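Local coordinates for hypothetical protein PH1819 (Pyrococcus horikoshii, PDB 2EEN) that is of unknown function but has a CYTH domain and probably binds a triphosphate-type substrate in a tunnel of antiparallel beta strands, at residues K109-Y114 / T123-E128; R26-E31 / R52-N57; V4-Y9 / E163-R168; E13-V18 / L130-E135. All coordinates share one frame; numbering follows the deposited sequence.

Contact 1: residues K109-Y114 / T123-E128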
# COMPACT_ATOMS: atom_id res chain seq x y z
N LYS A 109 -4.04 13.31 -17.42
CA LYS A 109 -5.25 13.57 -18.18
C LYS A 109 -6.26 14.37 -17.37
O LYS A 109 -6.10 14.56 -16.16
CB LYS A 109 -5.91 12.25 -18.59
CG LYS A 109 -6.46 11.46 -17.39
CD LYS A 109 -7.25 10.23 -17.83
CE LYS A 109 -7.84 9.49 -16.63
NZ LYS A 109 -6.80 8.86 -15.77
N THR A 110 -7.28 14.86 -18.05
CA THR A 110 -8.36 15.55 -17.37
C THR A 110 -9.52 14.60 -17.61
O THR A 110 -9.56 13.90 -18.62
CB THR A 110 -8.67 16.94 -17.96
OG1 THR A 110 -9.02 16.84 -19.34
CG2 THR A 110 -7.46 17.84 -17.80
N ARG A 111 -10.45 14.54 -16.67
CA ARG A 111 -11.58 13.64 -16.78
C ARG A 111 -12.84 14.33 -16.30
O ARG A 111 -12.91 14.79 -15.16
CB ARG A 111 -11.30 12.37 -15.98
CG ARG A 111 -12.51 11.47 -15.72
CD ARG A 111 -12.10 10.11 -15.17
NE ARG A 111 -11.50 9.27 -16.21
CZ ARG A 111 -10.95 8.08 -15.99
NH1 ARG A 111 -10.91 7.57 -14.76
NH2 ARG A 111 -10.45 7.39 -17.00
N GLU A 112 -13.82 14.43 -17.19
CA GLU A 112 -15.09 15.05 -16.84
C GLU A 112 -16.03 13.87 -16.65
O GLU A 112 -16.23 13.08 -17.57
CB GLU A 112 -15.61 15.94 -17.96
CG GLU A 112 -14.92 17.30 -18.06
CD GLU A 112 -15.42 18.11 -19.24
OE1 GLU A 112 -16.63 18.05 -19.55
OE2 GLU A 112 -14.61 18.83 -19.86
N LYS A 113 -16.60 13.75 -15.45
CA LYS A 113 -17.50 12.65 -15.13
C LYS A 113 -18.96 13.03 -15.30
O LYS A 113 -19.37 14.12 -14.90
CB LYS A 113 -17.29 12.18 -13.69
CG LYS A 113 -15.94 11.56 -13.40
CD LYS A 113 -15.91 11.04 -11.97
CE LYS A 113 -14.60 10.37 -11.61
NZ LYS A 113 -14.61 9.91 -10.20
N TYR A 114 -19.73 12.12 -15.89
CA TYR A 114 -21.15 12.32 -16.13
C TYR A 114 -21.98 11.16 -15.63
O TYR A 114 -21.60 10.00 -15.75
CB TYR A 114 -21.40 12.50 -17.64
CG TYR A 114 -20.84 13.78 -18.16
CD1 TYR A 114 -19.47 13.89 -18.46
CD2 TYR A 114 -21.63 14.92 -18.26
CE1 TYR A 114 -18.93 15.11 -18.84
CE2 TYR A 114 -21.09 16.15 -18.64
CZ TYR A 114 -19.73 16.23 -18.92
OH TYR A 114 -19.17 17.44 -19.26
N THR A 123 -17.01 9.02 -18.60
CA THR A 123 -15.99 10.03 -18.40
C THR A 123 -15.44 10.49 -19.73
O THR A 123 -15.24 9.69 -20.65
CB THR A 123 -14.83 9.51 -17.52
OG1 THR A 123 -14.20 8.39 -18.16
CG2 THR A 123 -15.36 9.09 -16.17
N LEU A 124 -15.23 11.80 -19.85
CA LEU A 124 -14.66 12.36 -21.06
C LEU A 124 -13.22 12.61 -20.67
O LEU A 124 -12.94 13.43 -19.80
CB LEU A 124 -15.35 13.68 -21.43
CG LEU A 124 -16.86 13.60 -21.60
CD1 LEU A 124 -17.35 14.95 -22.12
CD2 LEU A 124 -17.24 12.47 -22.55
N ASP A 125 -12.31 11.88 -21.31
CA ASP A 125 -10.89 11.99 -20.99
C ASP A 125 -10.07 12.71 -22.05
O ASP A 125 -10.18 12.42 -23.23
CB ASP A 125 -10.28 10.60 -20.81
CG ASP A 125 -10.91 9.81 -19.68
OD1 ASP A 125 -11.65 10.40 -18.86
OD2 ASP A 125 -10.64 8.60 -19.61
N GLU A 126 -9.24 13.65 -21.60
CA GLU A 126 -8.32 14.36 -22.49
C GLU A 126 -6.98 13.92 -21.94
O GLU A 126 -6.52 14.43 -20.93
CB GLU A 126 -8.47 15.87 -22.34
CG GLU A 126 -7.57 16.67 -23.27
CD GLU A 126 -7.95 16.52 -24.73
OE1 GLU A 126 -9.05 16.98 -25.10
OE2 GLU A 126 -7.17 15.94 -25.50
N VAL A 127 -6.36 12.96 -22.62
CA VAL A 127 -5.09 12.39 -22.16
C VAL A 127 -3.89 13.01 -22.85
O VAL A 127 -3.80 13.01 -24.08
CB VAL A 127 -5.09 10.87 -22.42
CG1 VAL A 127 -3.85 10.22 -21.84
CG2 VAL A 127 -6.36 10.26 -21.81
N GLU A 128 -2.97 13.53 -22.05
CA GLU A 128 -1.77 14.15 -22.60
C GLU A 128 -0.99 13.11 -23.39
O GLU A 128 -0.76 11.99 -22.92
CB GLU A 128 -0.89 14.71 -21.47
CG GLU A 128 -1.56 15.80 -20.66
CD GLU A 128 -0.58 16.57 -19.80
OE1 GLU A 128 0.56 16.10 -19.62
OE2 GLU A 128 -0.95 17.66 -19.29
O HOH W 1 -11.60 15.95 -19.84

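Contact 2: residues R26-E31 / R52-N57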
# COMPACT_ATOMS: atom_id res chain seq x y z
N ARG A 26 -18.54 16.07 -12.09
CA ARG A 26 -17.39 16.92 -11.78
C ARG A 26 -16.23 16.64 -12.72
O ARG A 26 -16.21 15.62 -13.41
CB ARG A 26 -16.95 16.69 -10.33
CG ARG A 26 -16.22 15.38 -10.09
CD ARG A 26 -15.91 15.21 -8.61
NE ARG A 26 -15.09 14.03 -8.36
CZ ARG A 26 -14.86 13.53 -7.15
NH1 ARG A 26 -15.41 14.09 -6.09
NH2 ARG A 26 -14.09 12.46 -7.01
N LYS A 27 -15.28 17.56 -12.76
CA LYS A 27 -14.10 17.42 -13.60
C LYS A 27 -12.92 17.13 -12.69
O LYS A 27 -12.78 17.73 -11.63
CB LYS A 27 -13.84 18.69 -14.39
CG LYS A 27 -12.60 18.61 -15.27
CD LYS A 27 -12.48 19.84 -16.16
CE LYS A 27 -11.29 19.74 -17.09
NZ LYS A 27 -11.17 20.96 -17.94
N GLU A 28 -12.06 16.22 -13.13
CA GLU A 28 -10.90 15.86 -12.33
C GLU A 28 -9.64 15.88 -13.18
O GLU A 28 -9.69 15.67 -14.39
CB GLU A 28 -11.06 14.45 -11.75
CG GLU A 28 -12.39 14.18 -11.02
CD GLU A 28 -12.54 12.74 -10.57
OE1 GLU A 28 -11.85 11.85 -11.12
OE2 GLU A 28 -13.37 12.47 -9.67
N ILE A 29 -8.52 16.18 -12.55
CA ILE A 29 -7.24 16.12 -13.23
C ILE A 29 -6.61 14.87 -12.62
O ILE A 29 -6.66 14.68 -11.40
CB ILE A 29 -6.35 17.34 -12.92
CG1 ILE A 29 -6.89 18.55 -13.67
CG2 ILE A 29 -4.90 17.05 -13.33
CD1 ILE A 29 -6.23 19.87 -13.27
N HIS A 30 -6.06 14.01 -13.46
CA HIS A 30 -5.42 12.79 -13.00
C HIS A 30 -3.98 12.76 -13.43
O HIS A 30 -3.65 13.04 -14.59
CB HIS A 30 -6.08 11.53 -13.59
CG HIS A 30 -7.42 11.21 -13.00
ND1 HIS A 30 -8.11 10.06 -13.34
CD2 HIS A 30 -8.19 11.86 -12.10
CE1 HIS A 30 -9.25 10.03 -12.68
NE2 HIS A 30 -9.32 11.11 -11.92
N GLU A 31 -3.12 12.43 -12.49
CA GLU A 31 -1.70 12.29 -12.75
C GLU A 31 -1.38 10.91 -12.20
O GLU A 31 -1.36 10.70 -10.99
CB GLU A 31 -0.91 13.38 -12.02
CG GLU A 31 -1.11 14.76 -12.64
CD GLU A 31 -0.68 15.88 -11.72
OE1 GLU A 31 0.41 15.78 -11.11
OE2 GLU A 31 -1.42 16.87 -11.61
N ARG A 52 -2.28 7.18 -8.27
CA ARG A 52 -3.02 8.23 -8.94
C ARG A 52 -3.26 9.42 -8.05
O ARG A 52 -3.67 9.27 -6.90
CB ARG A 52 -4.38 7.72 -9.41
CG ARG A 52 -5.38 8.84 -9.68
CD ARG A 52 -6.62 8.29 -10.34
NE ARG A 52 -6.30 7.70 -11.63
CZ ARG A 52 -7.15 6.99 -12.37
NH1 ARG A 52 -8.39 6.78 -11.95
NH2 ARG A 52 -6.75 6.51 -13.54
N ILE A 53 -3.00 10.60 -8.59
CA ILE A 53 -3.26 11.84 -7.87
C ILE A 53 -4.44 12.43 -8.62
O ILE A 53 -4.37 12.68 -9.82
CB ILE A 53 -2.07 12.81 -7.92
CG1 ILE A 53 -0.86 12.17 -7.23
CG2 ILE A 53 -2.44 14.12 -7.22
CD1 ILE A 53 0.41 13.02 -7.28
N LYS A 54 -5.55 12.61 -7.90
CA LYS A 54 -6.77 13.14 -8.47
C LYS A 54 -7.03 14.53 -7.91
O LYS A 54 -7.06 14.72 -6.69
CB LYS A 54 -7.92 12.19 -8.11
CG LYS A 54 -9.26 12.49 -8.75
CD LYS A 54 -10.31 11.50 -8.25
CE LYS A 54 -9.95 10.07 -8.62
NZ LYS A 54 -10.90 9.07 -8.04
N ARG A 55 -7.19 15.51 -8.80
CA ARG A 55 -7.44 16.88 -8.38
C ARG A 55 -8.80 17.37 -8.88
O ARG A 55 -9.11 17.27 -10.07
CB ARG A 55 -6.33 17.79 -8.93
CG ARG A 55 -4.91 17.30 -8.68
CD ARG A 55 -3.89 18.26 -9.27
NE ARG A 55 -2.53 17.72 -9.31
CZ ARG A 55 -1.75 17.57 -8.24
NH1 ARG A 55 -2.17 17.92 -7.04
NH2 ARG A 55 -0.53 17.07 -8.39
N PHE A 56 -9.60 17.91 -7.97
CA PHE A 56 -10.92 18.43 -8.32
C PHE A 56 -11.39 19.39 -7.22
O PHE A 56 -11.07 19.19 -6.06
CB PHE A 56 -11.92 17.28 -8.47
CG PHE A 56 -12.07 16.44 -7.24
CD1 PHE A 56 -12.96 16.79 -6.23
CD2 PHE A 56 -11.29 15.30 -7.08
CE1 PHE A 56 -13.06 16.02 -5.08
CE2 PHE A 56 -11.38 14.53 -5.92
CZ PHE A 56 -12.27 14.89 -4.92
N ASN A 57 -12.11 20.43 -7.61
CA ASN A 57 -12.63 21.41 -6.66
C ASN A 57 -11.69 21.87 -5.54
O ASN A 57 -12.12 22.04 -4.40
CB ASN A 57 -13.91 20.88 -6.03
CG ASN A 57 -15.11 21.09 -6.90
OD1 ASN A 57 -15.23 20.51 -7.98
ND2 ASN A 57 -16.02 21.94 -6.44
O HOH W 2 -13.06 20.18 -10.45

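Contact 3: residues V4-Y9 / E163-R168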
# COMPACT_ATOMS: atom_id res chain seq x y z
N VAL A 4 -16.95 -3.13 -14.51
CA VAL A 4 -16.95 -3.32 -15.94
C VAL A 4 -16.62 -1.99 -16.58
O VAL A 4 -17.25 -0.97 -16.28
CB VAL A 4 -18.33 -3.80 -16.42
CG1 VAL A 4 -18.34 -3.95 -17.93
CG2 VAL A 4 -18.68 -5.12 -15.73
N GLU A 5 -15.64 -1.97 -17.46
CA GLU A 5 -15.26 -0.73 -18.11
C GLU A 5 -14.98 -0.91 -19.59
O GLU A 5 -14.36 -1.89 -20.02
CB GLU A 5 -14.04 -0.12 -17.42
CG GLU A 5 -13.55 1.17 -18.07
CD GLU A 5 -12.56 1.93 -17.20
OE1 GLU A 5 -13.00 2.54 -16.19
OE2 GLU A 5 -11.35 1.93 -17.51
N LEU A 6 -15.47 0.06 -20.36
CA LEU A 6 -15.27 0.10 -21.80
C LEU A 6 -14.72 1.47 -22.13
O LEU A 6 -15.05 2.46 -21.48
CB LEU A 6 -16.59 -0.10 -22.55
CG LEU A 6 -17.27 -1.46 -22.53
CD1 LEU A 6 -18.51 -1.39 -23.42
CD2 LEU A 6 -16.31 -2.52 -23.03
N LYS A 7 -13.88 1.53 -23.16
CA LYS A 7 -13.29 2.79 -23.58
C LYS A 7 -13.34 2.90 -25.09
O LYS A 7 -13.19 1.91 -25.80
CB LYS A 7 -11.83 2.87 -23.11
CG LYS A 7 -11.07 4.09 -23.62
CD LYS A 7 -9.76 4.30 -22.86
CE LYS A 7 -8.73 3.22 -23.17
NZ LYS A 7 -7.50 3.41 -22.33
N GLY A 8 -13.54 4.12 -25.57
CA GLY A 8 -13.58 4.37 -26.99
C GLY A 8 -12.86 5.67 -27.31
O GLY A 8 -12.66 6.51 -26.43
N TYR A 9 -12.43 5.82 -28.56
CA TYR A 9 -11.78 7.05 -28.95
C TYR A 9 -12.88 8.08 -29.08
O TYR A 9 -14.01 7.74 -29.45
CB TYR A 9 -11.05 6.88 -30.29
CG TYR A 9 -9.80 6.05 -30.19
CD1 TYR A 9 -9.87 4.67 -30.06
CD2 TYR A 9 -8.55 6.66 -30.16
CE1 TYR A 9 -8.72 3.90 -29.90
CE2 TYR A 9 -7.39 5.90 -29.99
CZ TYR A 9 -7.48 4.53 -29.87
OH TYR A 9 -6.35 3.78 -29.69
N GLU A 163 -17.31 4.84 -32.10
CA GLU A 163 -17.16 3.80 -33.12
C GLU A 163 -15.98 2.87 -32.89
O GLU A 163 -16.07 1.67 -33.12
CB GLU A 163 -17.02 4.44 -34.50
CG GLU A 163 -18.23 5.22 -34.97
CD GLU A 163 -17.97 5.95 -36.27
OE1 GLU A 163 -17.45 5.31 -37.21
OE2 GLU A 163 -18.28 7.15 -36.34
N LYS A 164 -14.86 3.44 -32.44
CA LYS A 164 -13.67 2.63 -32.20
C LYS A 164 -13.39 2.44 -30.72
O LYS A 164 -13.07 3.38 -30.00
CB LYS A 164 -12.46 3.26 -32.91
CG LYS A 164 -12.38 4.77 -32.84
CD LYS A 164 -11.26 5.29 -33.73
CE LYS A 164 -11.18 6.80 -33.72
NZ LYS A 164 -10.13 7.30 -34.66
N PHE A 165 -13.54 1.20 -30.28
CA PHE A 165 -13.31 0.83 -28.90
C PHE A 165 -11.85 0.44 -28.69
O PHE A 165 -11.15 0.06 -29.64
CB PHE A 165 -14.24 -0.31 -28.52
CG PHE A 165 -15.67 0.12 -28.36
CD1 PHE A 165 -16.53 0.15 -29.45
CD2 PHE A 165 -16.14 0.57 -27.13
CE1 PHE A 165 -17.83 0.62 -29.33
CE2 PHE A 165 -17.44 1.05 -26.99
CZ PHE A 165 -18.29 1.08 -28.09
N GLU A 166 -11.40 0.54 -27.45
CA GLU A 166 -9.99 0.25 -27.14
C GLU A 166 -9.85 -0.45 -25.78
O GLU A 166 -10.21 0.06 -24.73
CB GLU A 166 -9.21 1.57 -27.12
CG GLU A 166 -7.74 1.37 -26.77
CD GLU A 166 -7.05 0.62 -27.89
OE1 GLU A 166 -6.87 1.18 -28.95
OE2 GLU A 166 -6.68 -0.53 -27.68
N ARG A 167 -9.33 -1.70 -25.83
CA ARG A 167 -9.10 -2.43 -24.58
C ARG A 167 -7.71 -2.12 -24.00
O ARG A 167 -7.38 -2.48 -22.87
CB ARG A 167 -9.17 -3.93 -24.89
CG ARG A 167 -10.59 -4.48 -25.03
CD ARG A 167 -10.59 -6.00 -25.18
NE ARG A 167 -10.01 -6.61 -23.99
CZ ARG A 167 -9.64 -7.91 -24.03
NH1 ARG A 167 -9.80 -8.63 -25.13
NH2 ARG A 167 -9.12 -8.47 -22.93
N ARG A 168 -6.85 -1.52 -24.84
CA ARG A 168 -5.54 -1.16 -24.35
C ARG A 168 -5.63 0.07 -23.44
O ARG A 168 -6.35 1.02 -23.70
CB ARG A 168 -4.63 -0.82 -25.54
CG ARG A 168 -4.09 -2.05 -26.27
CD ARG A 168 -3.31 -1.66 -27.53
NE ARG A 168 -4.14 -0.81 -28.37
CZ ARG A 168 -3.63 -0.31 -29.52
NH1 ARG A 168 -2.38 -0.57 -29.88
NH2 ARG A 168 -4.40 0.46 -30.29
O HOH W 3 -12.77 -1.11 -23.85

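Contact 4: residues E13-V18 / L130-E135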
# COMPACT_ATOMS: atom_id res chain seq x y z
N GLU A 13 -17.17 16.24 -30.92
CA GLU A 13 -18.54 15.85 -31.20
C GLU A 13 -19.11 14.95 -30.11
O GLU A 13 -20.19 15.21 -29.57
CB GLU A 13 -18.61 15.12 -32.54
CG GLU A 13 -19.95 14.45 -32.83
CD GLU A 13 -19.90 13.57 -34.08
OE1 GLU A 13 -19.83 14.13 -35.19
OE2 GLU A 13 -19.93 12.33 -33.93
N ILE A 14 -18.38 13.88 -29.78
CA ILE A 14 -18.83 12.95 -28.75
C ILE A 14 -18.88 13.65 -27.39
O ILE A 14 -19.83 13.46 -26.62
CB ILE A 14 -17.90 11.71 -28.68
CG1 ILE A 14 -18.08 10.88 -29.95
CG2 ILE A 14 -18.22 10.88 -27.45
CD1 ILE A 14 -17.13 9.71 -30.07
N PHE A 15 -17.87 14.45 -27.11
CA PHE A 15 -17.80 15.19 -25.85
C PHE A 15 -19.02 16.09 -25.68
O PHE A 15 -19.66 16.08 -24.63
CB PHE A 15 -16.52 16.03 -25.80
CG PHE A 15 -15.30 15.28 -25.31
CD1 PHE A 15 -15.24 13.89 -25.42
CD2 PHE A 15 -14.23 15.96 -24.75
CE1 PHE A 15 -14.11 13.19 -24.98
CE2 PHE A 15 -13.10 15.27 -24.30
CZ PHE A 15 -13.04 13.88 -24.42
N GLU A 16 -19.34 16.86 -26.72
CA GLU A 16 -20.49 17.76 -26.65
C GLU A 16 -21.81 17.02 -26.46
O GLU A 16 -22.67 17.48 -25.70
CB GLU A 16 -20.58 18.62 -27.90
CG GLU A 16 -20.42 20.11 -27.63
CD GLU A 16 -21.38 20.62 -26.57
OE1 GLU A 16 -22.61 20.50 -26.75
OE2 GLU A 16 -20.90 21.15 -25.55
N LYS A 17 -21.96 15.90 -27.15
CA LYS A 17 -23.19 15.12 -27.05
C LYS A 17 -23.38 14.63 -25.62
O LYS A 17 -24.49 14.63 -25.10
CB LYS A 17 -23.14 13.93 -28.03
CG LYS A 17 -24.48 13.22 -28.19
CD LYS A 17 -24.53 12.26 -29.37
CE LYS A 17 -25.92 11.68 -29.56
NZ LYS A 17 -25.89 10.65 -30.62
N VAL A 18 -22.29 14.25 -24.98
CA VAL A 18 -22.39 13.80 -23.60
C VAL A 18 -22.81 14.95 -22.70
O VAL A 18 -23.66 14.78 -21.82
CB VAL A 18 -21.04 13.24 -23.11
CG1 VAL A 18 -21.02 13.16 -21.59
CG2 VAL A 18 -20.81 11.86 -23.71
N LEU A 130 -1.99 11.52 -26.02
CA LEU A 130 -2.86 10.58 -26.73
C LEU A 130 -4.09 11.24 -27.36
O LEU A 130 -4.43 10.95 -28.50
CB LEU A 130 -3.33 9.45 -25.82
CG LEU A 130 -2.34 8.41 -25.32
CD1 LEU A 130 -3.14 7.39 -24.52
CD2 LEU A 130 -1.62 7.71 -26.48
N GLY A 131 -4.76 12.10 -26.61
CA GLY A 131 -5.93 12.76 -27.14
C GLY A 131 -7.20 12.46 -26.37
O GLY A 131 -7.15 12.09 -25.20
N LYS A 132 -8.34 12.62 -27.04
CA LYS A 132 -9.64 12.40 -26.42
C LYS A 132 -10.18 10.97 -26.44
O LYS A 132 -10.13 10.29 -27.47
CB LYS A 132 -10.68 13.31 -27.07
CG LYS A 132 -10.42 14.79 -26.89
CD LYS A 132 -11.49 15.61 -27.61
CE LYS A 132 -11.44 17.07 -27.20
NZ LYS A 132 -10.11 17.68 -27.46
N PHE A 133 -10.70 10.55 -25.30
CA PHE A 133 -11.30 9.23 -25.16
C PHE A 133 -12.55 9.37 -24.31
O PHE A 133 -12.77 10.39 -23.66
CB PHE A 133 -10.38 8.26 -24.43
CG PHE A 133 -9.14 7.90 -25.19
CD1 PHE A 133 -8.10 8.81 -25.31
CD2 PHE A 133 -9.02 6.65 -25.78
CE1 PHE A 133 -6.95 8.49 -26.01
CE2 PHE A 133 -7.86 6.31 -26.50
CZ PHE A 133 -6.83 7.23 -26.61
N ILE A 134 -13.37 8.33 -24.34
CA ILE A 134 -14.58 8.31 -23.54
C ILE A 134 -14.63 6.94 -22.88
O ILE A 134 -14.41 5.91 -23.53
CB ILE A 134 -15.85 8.55 -24.37
CG1 ILE A 134 -17.07 8.51 -23.44
CG2 ILE A 134 -15.97 7.51 -25.48
CD1 ILE A 134 -18.35 9.00 -24.07
N GLU A 135 -14.87 6.93 -21.58
CA GLU A 135 -14.95 5.68 -20.86
C GLU A 135 -16.31 5.59 -20.20
O GLU A 135 -16.97 6.61 -19.98
CB GLU A 135 -13.86 5.59 -19.79
CG GLU A 135 -12.47 5.30 -20.35
CD GLU A 135 -11.43 5.03 -19.27
OE1 GLU A 135 -11.80 4.54 -18.18
OE2 GLU A 135 -10.23 5.28 -19.52

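Contact 1: residues K109-Y114 / T123-E128
Lys109-Tyr114 and Thr123-Val127 are the paired arms of an antiparallel beta hairpin in the large sheet of the CYTH fold. Thr110 with Glu126 and Glu112 with Leu124 are hydrogen-bonded pairs; Leu124 N lies 2.8 Å from Glu112 O. The non-hydrogen-bonded pair between them carries a salt bridge. Arg111 grips Asp125 side-on, NE to OD1 and NH2 to OD2, both 2.9 Å and almost straight. Both oxygens lie in the guanidinium plane and are met on their syn sides, although the carboxylate is turned 29° from that plane. The Arg111 chain bends at chi3 (-74°), which swings NE toward Asp125, and Lys109 CE lies over one face of the guanidinium. A second bond, from Tyr170 OH, reaches Asp125 OD2. On the opposite side of the sheet, the Tyr114 ring crosses Leu124 at about a right angle, CE1 3.6 Å from CD1. Its OH donates to Glu112 OE1 (2.6 Å), which also pairs with Arg19 and so fixes the ring's outer end. A water joins Thr110 OG1 to Leu124 O. Strands 23-36 and 131-139 flank the hairpin, and helix 12-19 packs against Leu124 and Tyr114.

Contact 2: residues R26-E31 / R52-N57
Ile29 with Arg55 and Glu31 with Ile53 are the hydrogen-bonded pairs joining antiparallel strands 23-36 and 48-56; Ile29 N lies 2.8 Å from Arg55 O. His30 and Lys54 form the non-hydrogen-bonded pair between them. Charge pairing dominates the Ile29 and Glu31 side. Arg55 holds Glu31 side-on, NE to OE2 at 2.7 Å and NH2 to OE1 at 3.2 Å, both oxygens near the guanidinium plane but approached from above the carboxylate, whose plane is turned by 47°. One true stack joins the segments: the Arg26 guanidinium lies on the Phe56 ring in a cation-pi contact, CZ 3.6 Å from the ring centroid with planes 20° apart. Glu28 OE2 holds it at its edge, accepting from both NE and NH2, and also pairs with Lys113. A CH-pi contact joins Arg52 to His30: CD sits over the ring centre, and ND1, hydrogen-bonded to Lys109 NZ, is beneath the guanidinium, whose NE pairs with Asp32. His30 NE2 donates to Glu28 OE1 (2.8 Å), while Lys54 runs alongside, its CD 3.3 Å from Glu28 OE1. Arg52, Lys54 and Glu28, with His30 between them, make a polar, charge-rich face, consistent with the lining of a CYTH tunnel built to take a polyphosphate.

Contact 3: residues V4-Y9 / E163-R168
Tyr9 and Glu166 meet with their flat groups steeply inclined, the ring and carboxylate planes 73° apart. Tyr9 OH donates to Glu166 OE1 at 2.8 Å; the oxygen lies at the ring's edge and is met on its anti side, somewhat out of the carboxylate plane. Glu166 CG is anti to the backbone N (chi1 178°) and the chain folds back at chi2, which turns the carboxylate toward Arg168 as well. Arg168 NH2 shares OE1 with the tyrosine, from the same face, while NE reaches OE2 at 2.6 Å and the backbone N of Arg168 takes the anti lone pair of OE2. Four donors therefore grip one carboxylate, and Arg168 itself has a further partner in Glu176. Lys164 crosses Tyr9 at about a right angle; its methylenes lie against Tyr9 CB and the adjoining CG and CD1, CE 3.4 Å from CB. Lys7 reaches along the loop so that NZ donates to Arg168 O (3.0 Å) on a lone pair in the carbonyl plane. Gly8 and Phe165 form a single backbone bridge, flanked by Glu166 N to Lys7 O, 2.8 Å, and Tyr9 N to Lys164 O, 2.9 Å; it closes the loop between helices 146-160 and 170-176 on edge strand 3-9. That strand pairs with strand 131-139; helix 146-160 packs on Phe165 and Leu6, and Leu173 of helix 170-176 touches Tyr9, Glu166 and Arg168.

Contact 4: residues E13-V18 / L130-E135
Ile14, Phe15 and Val18 of helix 12-19 rest on the side chains of Lys132 and Ile134 and the carbonyl of Phe133 in strand 131-139, a helix-on-sheet packing on the outer face of the CYTH tunnel sheet. No hydrogen bond crosses it, and the helix and strand axes run 42° apart, 9.4 Å at closest approach. In the first shell Ile134 CD1 is the apolar tip that meets the helix: it stands 3.9 Å from Ile14 CG2 and 3.8 Å from Val18 CG2, one helical turn apart, so the methyl sits against both. Ile134 CG1 is anti to the backbone N, and the extended chain carries CD1 outward to the helix. Phe15 reaches toward the start of the strand. Its ring edge meets the backbone, CE1 3.4 Å from Phe133 O, while the methylenes of Lys132 pass over one face in a CH-pi contact, CD 4.0 Å from the ring centroid and offset toward the rim. Beyond the ring the Lys132 chain bends at chi4 (57°) and NZ makes a salt bridge to Glu126 OE1 of the adjacent strand. Farther out, Leu124 of strand 120-127 touches both Phe15 and Val18, and Leu157 of helix 146-160 touches Ile134. Helix 12-19 is itself anchored near its start by Asn11 OD1, which accepts from Ile14 N. At the start of segment 130-135 Leu130 and Gly131 both face Val127, a classic beta bulge, and Gly131 has a positive phi of 119°.

In the fold
From the N terminus, strand 3-9 enters contact 3, which closes only at residues 163-168 and spans nearly the whole chain. Helix 12-19 follows and opens contact 4, closed at strand 131-139 and lying within contact 3. Contacts 2 and 1 come one after the other inside contact 4: strand 23-36 finds 48-56, then 102-117 turns back on 120-127. No loops cross. Strands 102-117 and 23-36 are neighbours, so contacts 1 and 2 are continuous through backbone bonds such as Arg111 O with Glu28 N; strands 120-127 and 131-139 join contact 1 to contact 4, and Gly8 with Ile134 links contact 4 to contact 3. The centres of contacts 2 and 3 lie about 21 Å apart.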